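Local coordinates for uncharacterized NTF2-like protein (Cytophaga hutchinsonii ATCC 33406, PDB 3F40) that is of unknown function but has an NTF2-like fold of the SnoaL-like family and assembles as a pair of identical subunits, at residues H64-F67 with D72-L75. Numbering follows the deposited sequence.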
loop_
_atom_site.group_PDB
_atom_site.type_symbol
_atom_site.label_atom_id
_atom_site.label_comp_id
_atom_site.label_asym_id
_atom_site.label_seq_id
_atom_site.Cartn_x
_atom_site.Cartn_y
_atom_site.Cartn_z
ATOM N N HIS A 64 6.903 9.237 -0.481
ATOM C CA HIS A 64 8.138 8.578 -0.930
ATOM C C HIS A 64 8.012 7.974 -2.310
ATOM O O HIS A 64 8.969 7.962 -3.074
ATOM C CB HIS A 64 8.562 7.520 0.068
ATOM C CG HIS A 64 9.012 8.117 1.353
ATOM N ND1 HIS A 64 8.407 7.865 2.560
ATOM C CD2 HIS A 64 10.000 9.005 1.601
ATOM C CE1 HIS A 64 9.023 8.555 3.504
ATOM N NE2 HIS A 64 9.986 9.262 2.945
ATOM N N LYS A 65 6.843 7.450 -2.640
ATOM C CA LYS A 65 6.598 6.813 -3.946
ATOM C C LYS A 65 5.173 7.025 -4.340
ATOM O O LYS A 65 4.287 7.097 -3.489
ATOM C CB LYS A 65 6.887 5.315 -3.899
ATOM C CG LYS A 65 8.305 4.979 -3.547
ATOM C CD LYS A 65 8.489 3.492 -3.371
ATOM C CE LYS A 65 9.890 3.132 -2.833
ATOM N NZ LYS A 65 11.002 3.324 -3.793
HETATM N N MSE A 66 4.966 7.149 -5.639
HETATM C CA MSE A 66 3.641 7.303 -6.201
HETATM C C MSE A 66 3.505 6.379 -7.383
HETATM O O MSE A 66 4.395 6.313 -8.256
HETATM C CB MSE A 66 3.445 8.742 -6.629
HETATM C CG MSE A 66 2.128 9.012 -7.300
HETATM SE SE MSE A 66 1.908 10.872 -7.532
HETATM C CE MSE A 66 0.078 10.854 -7.657
ATOM N N PHE A 67 2.376 5.697 -7.414
ATOM C CA PHE A 67 2.007 4.807 -8.483
ATOM C C PHE A 67 0.654 5.185 -9.043
ATOM O O PHE A 67 -0.200 5.681 -8.332
ATOM C CB PHE A 67 1.865 3.343 -8.009
ATOM C CG PHE A 67 3.063 2.798 -7.329
ATOM C CD1 PHE A 67 3.272 2.975 -5.985
ATOM C CD2 PHE A 67 3.958 2.002 -8.038
ATOM C CE1 PHE A 67 4.372 2.424 -5.363
ATOM C CE2 PHE A 67 5.065 1.449 -7.414
ATOM C CZ PHE A 67 5.274 1.684 -6.076
ATOM N N ASP A 72 -6.847 4.449 -10.313
ATOM C CA ASP A 72 -6.279 4.363 -8.972
ATOM C C ASP A 72 -4.878 4.929 -8.916
ATOM O O ASP A 72 -4.069 4.755 -9.804
ATOM C CB ASP A 72 -6.214 2.929 -8.467
ATOM C CG ASP A 72 -7.582 2.274 -8.443
ATOM O OD1 ASP A 72 -8.425 2.767 -7.690
ATOM O OD2 ASP A 72 -7.809 1.278 -9.152
ATOM N N VAL A 73 -4.619 5.577 -7.790
ATOM C CA VAL A 73 -3.313 6.079 -7.400
ATOM C C VAL A 73 -2.956 5.501 -6.049
ATOM O O VAL A 73 -3.773 5.488 -5.140
ATOM C CB VAL A 73 -3.281 7.645 -7.365
ATOM C CG1 VAL A 73 -1.984 8.163 -6.703
ATOM C CG2 VAL A 73 -3.466 8.193 -8.770
ATOM N N CYS A 74 -1.745 4.977 -5.923
ATOM C CA CYS A 74 -1.272 4.497 -4.629
ATOM C C CYS A 74 -0.020 5.236 -4.191
ATOM O O CYS A 74 0.988 5.254 -4.893
ATOM C CB CYS A 74 -1.020 2.983 -4.657
ATOM S SG CYS A 74 -0.941 2.261 -2.992
ATOM N N LEU A 75 -0.101 5.814 -3.001
ATOM C CA LEU A 75 1.007 6.539 -2.405
ATOM C C LEU A 75 1.641 5.724 -1.301
ATOM O O LEU A 75 0.953 5.124 -0.485
ATOM C CB LEU A 75 0.558 7.876 -1.792
ATOM C CG LEU A 75 -0.141 8.860 -2.743
ATOM C CD1 LEU A 75 -0.498 10.178 -1.997
ATOM C CD2 LEU A 75 0.664 9.157 -3.968
#
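The ring of Phe-67 meets Cys-74 O at its edge, in plane, with CD1 3.4 Å from that oxygen. With chi1 at -55°, the Phe-67 ring swings to the side of its own backbone N, which also binds this oxygen. Phe-67 and Cys-74 form an antiparallel hydrogen-bonded pair. Phe-67 N donates to Cys-74 O at 2.9 Å, and Cys-74 N returns a bond to Phe-67 O. Val-73 CA adds a CA-H...O contact to Phe-67 O at 3.3 Å. On the other face of the sheet, selenomethionine Met-66 pairs with Leu-75 at a non-hydrogen-bonded site. The two side chains run side by side, with Met-66 CG 3.6 Å from Leu-75 CD2. The Met-66 chain is extended, and its CE reaches diagonally to Val-73 CG1 at 3.5 Å. Helix 8-20 packs on Met-66 and Leu-75. A classic beta bulge precedes the paired residues: His-64 and Lys-65 share Ile-76 as partner. Lys-65 NZ bridges to Asp-72 OD2 of the second subunit, and the reverse bridge also forms. Asp-72 OD1 is hydrogen-bonded to His-93 of its own chain. The backbone bonds thus fix the register, while the reciprocal bridges probably help hold the subunits together beside the Phe-67 to Phe-67 contact.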